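Local coordinates for zinc uptake regulation protein (PDB 4MTD) that represses transcription by binding, with zinc as cofactor, to the operator of the znuACB zinc-uptake genes, at residues D[11-16]-D[89-94]; D[22-27]-D[68-73]. One frame throughout, in Å; residues are numbered along the deposited sequence.

Contact 1. Residues D[11-16]-D[89-94]; sequences AQAEKI and HLFDQP
The ring of Phe91 is approached obliquely by three groups of helix 6-19, belonging to Gln12, Ala13 and Ile16, while Phe75 packs against it edge-to-face. In the winged-helix DNA-binding domain of this Fur-family repressor, the contact joins the first helix to the loop running from wing strand 84-87 to strand 99-103 of the next sheet, and the Phe91 ring, which also touches Leu9, reaches back to that helix. A chi1 of 60° tucks CG of Phe91 between the two backbone arms and turns the CD1-CE1-CZ side of the ring to the helix. Its CE1 meets the aliphatic CG of Gln12 at 4.0 Å and also abuts the backbone at Ala13, whose CB is 4.4 Å from CZ of Phe91. Gln12, with CG anti to its backbone N (chi1 -174°), lays its methylene stem alongside the ring, the two chains running in opposing directions. The grip is van der Waals, with no hydrogen bond across it. Beside the ring, Asp92 OD2 is hydrogen-bonded to Thr4 OG1, adding a second tie to the N-terminal region. One turn along from Gln12, Ile16 CD1 touches Phe91 twice, lying 4.2 Å from both its CD1 and its carbonyl O.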
loop_
_atom_site.group_PDB
_atom_site.type_symbol
_atom_site.label_atom_id
_atom_site.label_comp_id
_atom_site.label_asym_id
_atom_site.label_seq_id
_atom_site.Cartn_x
_atom_site.Cartn_y
_atom_site.Cartn_z
ATOM N N ALA D 11 39.337 -1.243 -10.158
ATOM C CA ALA D 11 40.434 -1.974 -10.787
ATOM C C ALA D 11 40.583 -3.354 -10.148
ATOM O O ALA D 11 40.632 -4.373 -10.837
ATOM C CB ALA D 11 41.728 -1.189 -10.641
ATOM N N GLN D 12 40.632 -3.355 -8.821
ATOM C CA GLN D 12 40.748 -4.563 -8.009
ATOM C C GLN D 12 39.610 -5.569 -8.274
ATOM O O GLN D 12 39.834 -6.782 -8.280
ATOM C CB GLN D 12 40.791 -4.157 -6.526
ATOM C CG GLN D 12 41.052 -5.279 -5.533
ATOM C CD GLN D 12 42.409 -5.943 -5.712
ATOM O OE1 GLN D 12 42.502 -7.171 -5.812
ATOM N NE2 GLN D 12 43.472 -5.137 -5.733
ATOM N N ALA D 13 38.399 -5.060 -8.494
ATOM C CA ALA D 13 37.249 -5.897 -8.842
ATOM C C ALA D 13 37.415 -6.539 -10.219
ATOM O O ALA D 13 37.096 -7.707 -10.407
ATOM C CB ALA D 13 35.966 -5.074 -8.800
ATOM N N GLU D 14 37.898 -5.774 -11.188
ATOM C CA GLU D 14 38.120 -6.326 -12.520
ATOM C C GLU D 14 39.139 -7.471 -12.479
ATOM O O GLU D 14 38.950 -8.515 -13.113
ATOM C CB GLU D 14 38.567 -5.229 -13.488
ATOM C CG GLU D 14 37.465 -4.228 -13.805
ATOM C CD GLU D 14 37.993 -2.858 -14.199
ATOM O OE1 GLU D 14 38.713 -2.762 -15.218
ATOM O OE2 GLU D 14 37.677 -1.871 -13.492
ATOM N N LYS D 15 40.202 -7.289 -11.707
ATOM C CA LYS D 15 41.290 -8.251 -11.735
ATOM C C LYS D 15 40.936 -9.484 -10.902
ATOM O O LYS D 15 41.253 -10.601 -11.295
ATOM C CB LYS D 15 42.616 -7.600 -11.331
ATOM C CG LYS D 15 43.031 -7.759 -9.889
ATOM C CD LYS D 15 44.287 -6.956 -9.624
ATOM C CE LYS D 15 44.895 -7.353 -8.299
ATOM N NZ LYS D 15 45.828 -6.300 -7.832
ATOM N N ILE D 16 40.239 -9.283 -9.786
ATOM C CA ILE D 16 39.744 -10.400 -8.996
ATOM C C ILE D 16 38.796 -11.285 -9.813
ATOM O O ILE D 16 38.909 -12.507 -9.779
ATOM C CB ILE D 16 39.077 -9.925 -7.694
ATOM C CG1 ILE D 16 40.146 -9.423 -6.726
ATOM C CG2 ILE D 16 38.346 -11.070 -7.018
ATOM C CD1 ILE D 16 39.595 -8.691 -5.521
ATOM N N HIS D 89 34.002 -1.581 1.111
ATOM C CA HIS D 89 35.288 -0.874 1.046
ATOM C C HIS D 89 36.429 -1.690 1.660
ATOM O O HIS D 89 37.430 -1.124 2.084
ATOM C CB HIS D 89 35.183 0.492 1.736
ATOM C CG HIS D 89 34.158 1.399 1.124
ATOM N ND1 HIS D 89 34.464 2.309 0.136
ATOM C CD2 HIS D 89 32.830 1.533 1.359
ATOM C CE1 HIS D 89 33.371 2.965 -0.213
ATOM N NE2 HIS D 89 32.365 2.512 0.514
ATOM N N LEU D 90 36.279 -3.015 1.689
ATOM C CA LEU D 90 37.236 -3.898 2.355
ATOM C C LEU D 90 37.436 -5.250 1.663
ATOM O O LEU D 90 37.825 -6.217 2.313
ATOM C CB LEU D 90 36.781 -4.161 3.799
ATOM C CG LEU D 90 36.458 -2.976 4.718
ATOM C CD1 LEU D 90 35.841 -3.484 6.015
ATOM C CD2 LEU D 90 37.694 -2.127 5.005
ATOM N N PHE D 91 37.194 -5.337 0.359
ATOM C CA PHE D 91 37.343 -6.625 -0.325
ATOM C C PHE D 91 38.746 -6.838 -0.893
ATOM O O PHE D 91 39.045 -7.913 -1.421
ATOM C CB PHE D 91 36.265 -6.839 -1.396
ATOM C CG PHE D 91 36.252 -5.812 -2.495
ATOM C CD1 PHE D 91 37.202 -5.834 -3.508
ATOM C CD2 PHE D 91 35.247 -4.855 -2.550
ATOM C CE1 PHE D 91 37.166 -4.900 -4.532
ATOM C CE2 PHE D 91 35.206 -3.921 -3.573
ATOM C CZ PHE D 91 36.166 -3.944 -4.565
ATOM N N ASP D 92 39.594 -5.814 -0.790
ATOM C CA ASP D 92 41.025 -5.932 -1.129
ATOM C C ASP D 92 41.748 -6.935 -0.216
ATOM O O ASP D 92 42.665 -7.633 -0.657
ATOM C CB ASP D 92 41.730 -4.558 -1.108
ATOM C CG ASP D 92 41.308 -3.684 0.070
ATOM O OD1 ASP D 92 41.419 -4.127 1.232
ATOM O OD2 ASP D 92 40.865 -2.544 -0.173
ATOM N N GLN D 93 41.324 -6.994 1.047
ATOM C CA GLN D 93 41.782 -8.023 1.988
ATOM C C GLN D 93 40.976 -9.317 1.791
ATOM O O GLN D 93 40.005 -9.326 1.030
ATOM C CB GLN D 93 41.641 -7.522 3.433
ATOM C CG GLN D 93 40.210 -7.275 3.894
ATOM C CD GLN D 93 40.041 -7.443 5.392
ATOM O OE1 GLN D 93 40.291 -6.516 6.159
ATOM N NE2 GLN D 93 39.606 -8.628 5.815
ATOM N N PRO D 94 41.379 -10.417 2.466
ATOM C CA PRO D 94 40.513 -11.607 2.474
ATOM C C PRO D 94 39.151 -11.339 3.131
ATOM O O PRO D 94 39.034 -10.424 3.951
ATOM C CB PRO D 94 41.325 -12.641 3.279
ATOM C CG PRO D 94 42.433 -11.881 3.931
ATOM C CD PRO D 94 42.704 -10.708 3.040
#

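Contact 2. Residues D[22-27]-D[68-73]; sequences VRLTPQ and DFLLEQ. With nucleotides of chain E.
Within the winged helix-turn-helix, the loop entering helix 26-36 packs here on the C-terminal end of helix 60-72, the recognition helix in the Fur family, and also meets the DNA backbone. Phe69 has CG anti to the backbone N (chi1 172°), directing the ring at the loop, where CE1 meets Val22 CB, at the ring's edge, at 4.0 Å. Leu24 crosses at about a right angle, its CD1 3.9 Å from Phe69 CE2, and one face of the ring carries Gln73 CG, offset toward the rim. Arg28 adds a cation-pi contact to the same ring. Gln73 bends at chi2 and meets Val22 from the opposite direction, with OE1 3.9 Å from Val22 CG2; that oxygen is hydrogen-bonded to Arg20. An inverse gamma turn centred on Leu24 leads into the N-cap, Thr25, whose OG1 caps Arg28 N and donates to OP1 of DT6 of chain E at 3.1 Å. Gln27, extended beyond CG, gives NE2 to OP2 of DG7 of chain E at 2.7 Å, a bent bond (133°). Arg23 lies along the sugar-phosphate of DG5 of chain E. Such phosphate contacts from helix 26-36 are consistent with a helix-turn-helix domain seated by backbone contacts beside its recognition helix.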
loop_
_atom_site.group_PDB
_atom_site.type_symbol
_atom_site.label_atom_id
_atom_site.label_comp_id
_atom_site.label_asym_id
_atom_site.label_seq_id
_atom_site.Cartn_x
_atom_site.Cartn_y
_atom_site.Cartn_z
ATOM N N VAL D 22 35.226 -15.540 -13.504
ATOM C CA VAL D 22 33.880 -14.983 -13.513
ATOM C C VAL D 22 33.845 -13.711 -14.339
ATOM O O VAL D 22 34.850 -13.010 -14.467
ATOM C CB VAL D 22 33.334 -14.768 -12.090
ATOM C CG1 VAL D 22 33.317 -16.099 -11.346
ATOM C CG2 VAL D 22 34.139 -13.728 -11.322
ATOM N N ARG D 23 32.676 -13.430 -14.901
ATOM C CA ARG D 23 32.549 -12.432 -15.948
ATOM C C ARG D 23 32.014 -11.121 -15.419
ATOM O O ARG D 23 30.818 -10.985 -15.188
ATOM C CB ARG D 23 31.621 -12.956 -17.038
ATOM C CG ARG D 23 32.044 -14.300 -17.600
ATOM C CD ARG D 23 31.234 -14.666 -18.828
ATOM N NE ARG D 23 31.139 -16.115 -18.995
ATOM C CZ ARG D 23 30.312 -16.733 -19.838
ATOM N NH1 ARG D 23 29.484 -16.044 -20.624
ATOM N NH2 ARG D 23 30.314 -18.059 -19.897
ATOM N N LEU D 24 32.903 -10.151 -15.237
ATOM C CA LEU D 24 32.498 -8.810 -14.838
ATOM C C LEU D 24 32.035 -8.031 -16.069
ATOM O O LEU D 24 32.771 -7.208 -16.612
ATOM C CB LEU D 24 33.645 -8.088 -14.134
ATOM C CG LEU D 24 33.285 -6.752 -13.486
ATOM C CD1 LEU D 24 32.253 -6.930 -12.378
ATOM C CD2 LEU D 24 34.544 -6.091 -12.949
ATOM N N THR D 25 30.800 -8.297 -16.488
ATOM C CA THR D 25 30.245 -7.744 -17.724
ATOM C C THR D 25 30.071 -6.231 -17.666
ATOM O O THR D 25 30.144 -5.638 -16.592
ATOM C CB THR D 25 28.857 -8.338 -18.020
ATOM O OG1 THR D 25 27.970 -8.019 -16.939
ATOM C CG2 THR D 25 28.944 -9.843 -18.203
ATOM N N PRO D 26 29.844 -5.601 -18.828
ATOM C CA PRO D 26 29.566 -4.171 -18.873
ATOM C C PRO D 26 28.447 -3.731 -17.932
ATOM O O PRO D 26 28.590 -2.715 -17.246
ATOM C CB PRO D 26 29.165 -3.952 -20.328
ATOM C CG PRO D 26 29.986 -4.949 -21.075
ATOM C CD PRO D 26 30.094 -6.149 -20.177
ATOM N N GLN D 27 27.350 -4.487 -17.900
ATOM C CA GLN D 27 26.245 -4.193 -16.984
ATOM C C GLN D 27 26.702 -4.250 -15.543
ATOM O O GLN D 27 26.491 -3.308 -14.779
ATOM C CB GLN D 27 25.085 -5.175 -17.160
ATOM C CG GLN D 27 24.087 -4.781 -18.230
ATOM C CD GLN D 27 22.819 -5.618 -18.192
ATOM O OE1 GLN D 27 22.704 -6.579 -17.425
ATOM N NE2 GLN D 27 21.857 -5.259 -19.032
ATOM N N ASP D 68 23.090 -9.580 -7.348
ATOM C CA ASP D 68 23.346 -10.956 -6.915
ATOM C C ASP D 68 24.777 -11.364 -7.197
ATOM O O ASP D 68 25.453 -11.900 -6.328
ATOM C CB ASP D 68 22.411 -11.954 -7.619
ATOM C CG ASP D 68 20.979 -11.875 -7.124
ATOM O OD1 ASP D 68 20.745 -11.374 -5.998
ATOM O OD2 ASP D 68 20.078 -12.330 -7.869
ATOM N N PHE D 69 25.228 -11.116 -8.422
ATOM C CA PHE D 69 26.609 -11.394 -8.800
ATOM C C PHE D 69 27.589 -10.621 -7.930
ATOM O O PHE D 69 28.512 -11.202 -7.360
ATOM C CB PHE D 69 26.846 -11.021 -10.257
ATOM C CG PHE D 69 28.286 -11.093 -10.668
ATOM C CD1 PHE D 69 28.819 -12.270 -11.153
ATOM C CD2 PHE D 69 29.097 -9.980 -10.580
ATOM C CE1 PHE D 69 30.140 -12.342 -11.539
ATOM C CE2 PHE D 69 30.422 -10.039 -10.962
ATOM C CZ PHE D 69 30.944 -11.223 -11.444
ATOM N N LEU D 70 27.369 -9.313 -7.836
ATOM C CA LEU D 70 28.215 -8.431 -7.031
ATOM C C LEU D 70 28.201 -8.828 -5.559
ATOM O O LEU D 70 29.177 -8.617 -4.852
ATOM C CB LEU D 70 27.768 -6.968 -7.171
ATOM C CG LEU D 70 27.883 -6.337 -8.565
ATOM C CD1 LEU D 70 27.308 -4.935 -8.547
ATOM C CD2 LEU D 70 29.322 -6.317 -9.053
ATOM N N LEU D 71 27.092 -9.396 -5.100
ATOM C CA LEU D 71 27.008 -9.900 -3.727
ATOM C C LEU D 71 27.752 -11.206 -3.550
ATOM O O LEU D 71 28.416 -11.395 -2.544
ATOM C CB LEU D 71 25.554 -10.100 -3.304
ATOM C CG LEU D 71 24.820 -8.831 -2.884
ATOM C CD1 LEU D 71 23.311 -9.049 -2.999
ATOM C CD2 LEU D 71 25.218 -8.427 -1.471
ATOM N N GLU D 72 27.637 -12.104 -4.522
ATOM C CA GLU D 72 28.270 -13.410 -4.422
ATOM C C GLU D 72 29.793 -13.275 -4.458
ATOM O O GLU D 72 30.493 -13.832 -3.621
ATOM C CB GLU D 72 27.790 -14.336 -5.524
ATOM C CG GLU D 72 28.019 -15.795 -5.175
ATOM C CD GLU D 72 27.828 -16.726 -6.350
ATOM O OE1 GLU D 72 27.107 -16.348 -7.310
ATOM O OE2 GLU D 72 28.401 -17.838 -6.304
ATOM N N GLN D 73 30.293 -12.541 -5.444
ATOM C CA GLN D 73 31.629 -11.973 -5.366
ATOM C C GLN D 73 31.428 -10.936 -4.277
ATOM O O GLN D 73 30.338 -10.383 -4.157
ATOM C CB GLN D 73 32.042 -11.314 -6.688
ATOM C CG GLN D 73 31.784 -12.146 -7.941
ATOM C CD GLN D 73 32.327 -13.556 -7.833
ATOM O OE1 GLN D 73 33.475 -13.759 -7.460
ATOM N NE2 GLN D 73 31.504 -14.536 -8.163
ATOM P P DT E 6 24.727 -9.951 -18.667
ATOM O OP1 DT E 6 25.683 -8.834 -18.876
ATOM O OP2 DT E 6 24.252 -10.259 -17.291
ATOM O "O5'" DT E 6 23.475 -9.717 -19.623
ATOM C "C5'" DT E 6 23.617 -9.896 -21.046
ATOM C "C4'" DT E 6 22.292 -9.716 -21.747
ATOM O "O4'" DT E 6 21.550 -10.959 -21.723
ATOM C "C3'" DT E 6 21.366 -8.654 -21.145
ATOM O "O3'" DT E 6 20.816 -7.892 -22.225
ATOM C "C2'" DT E 6 20.323 -9.475 -20.407
ATOM C "C1'" DT E 6 20.223 -10.698 -21.300
ATOM N N1 DT E 6 19.686 -11.935 -20.691
ATOM C C2 DT E 6 18.752 -12.639 -21.414
ATOM O O2 DT E 6 18.342 -12.275 -22.504
ATOM N N3 DT E 6 18.302 -13.786 -20.808
ATOM C C4 DT E 6 18.685 -14.284 -19.579
ATOM O O4 DT E 6 18.195 -15.333 -19.165
ATOM C C5 DT E 6 19.672 -13.498 -18.875
ATOM C C7 DT E 6 20.152 -13.965 -17.539
ATOM C C6 DT E 6 20.121 -12.380 -19.461
ATOM P P DG E 7 20.105 -6.481 -21.962
ATOM O OP1 DG E 7 20.892 -5.435 -22.657
ATOM O OP2 DG E 7 19.832 -6.350 -20.507
ATOM O "O5'" DG E 7 18.723 -6.640 -22.738
ATOM C "C5'" DG E 7 18.547 -7.668 -23.733
ATOM C "C4'" DG E 7 17.112 -7.727 -24.202
ATOM O "O4'" DG E 7 16.493 -8.945 -23.724
ATOM C "C3'" DG E 7 16.210 -6.605 -23.700
ATOM O "O3'" DG E 7 15.185 -6.412 -24.679
ATOM C "C2'" DG E 7 15.684 -7.169 -22.392
ATOM C "C1'" DG E 7 15.508 -8.643 -22.736
ATOM N N9 DG E 7 15.678 -9.595 -21.642
ATOM C C8 DG E 7 16.584 -9.536 -20.609
ATOM N N7 DG E 7 16.519 -10.567 -19.812
ATOM C C5 DG E 7 15.519 -11.361 -20.357
ATOM C C6 DG E 7 14.995 -12.605 -19.926
ATOM O O6 DG E 7 15.326 -13.284 -18.947
ATOM N N1 DG E 7 13.993 -13.059 -20.774
ATOM C C2 DG E 7 13.536 -12.393 -21.884
ATOM N N2 DG E 7 12.555 -12.989 -22.572
ATOM N N3 DG E 7 14.006 -11.226 -22.288
ATOM C C4 DG E 7 14.995 -10.776 -21.490
ATOM P P DG E 5 27.266 -15.453 -16.144
ATOM O OP1 DG E 5 28.404 -14.550 -15.847
ATOM O OP2 DG E 5 26.313 -15.824 -15.065
ATOM O "O5'" DG E 5 26.424 -14.847 -17.349
ATOM C "C5'" DG E 5 27.080 -14.394 -18.542
ATOM C "C4'" DG E 5 26.141 -13.539 -19.360
ATOM O "O4'" DG E 5 25.170 -14.385 -20.018
ATOM C "C3'" DG E 5 25.337 -12.505 -18.569
ATOM O "O3'" DG E 5 25.370 -11.269 -19.286
ATOM C "C2'" DG E 5 23.945 -13.109 -18.491
ATOM C "C1'" DG E 5 23.864 -13.896 -19.782
ATOM N N9 DG E 5 22.964 -15.042 -19.762
ATOM C C8 DG E 5 22.920 -16.059 -18.840
ATOM N N7 DG E 5 22.017 -16.962 -19.114
ATOM C C5 DG E 5 21.449 -16.526 -20.303
ATOM C C6 DG E 5 20.416 -17.095 -21.088
ATOM O O6 DG E 5 19.776 -18.135 -20.886
ATOM N N1 DG E 5 20.151 -16.326 -22.218
ATOM C C2 DG E 5 20.792 -15.156 -22.545
ATOM N N2 DG E 5 20.392 -14.554 -23.672
ATOM N N3 DG E 5 21.748 -14.609 -21.814
ATOM C C4 DG E 5 22.028 -15.345 -20.718
#

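In the fold
Both segments of contact 2 lie between those of contact 1 in the sequence, and the centres of the two contacts are 13 Å apart. Helix 6-19 joins them: Leu24 CD2 of contact 2 sits 3.6 Å from Glu14 CG, and Cys17 of the same helix packs on Val22, Leu24 and Phe69. Phe75 is a second bridge, touching Ala13 and Phe91 on one side and Leu70 on the other. The two differ in what they face, though both involve the DNA-binding domain. Contact 2 is bonded directly to the DNA backbone, whereas contact 1 comes no nearer to the nucleic acid than about 12 Å between nearest atoms and instead has the Phe91 side chain about 6 Å from a bound zinc.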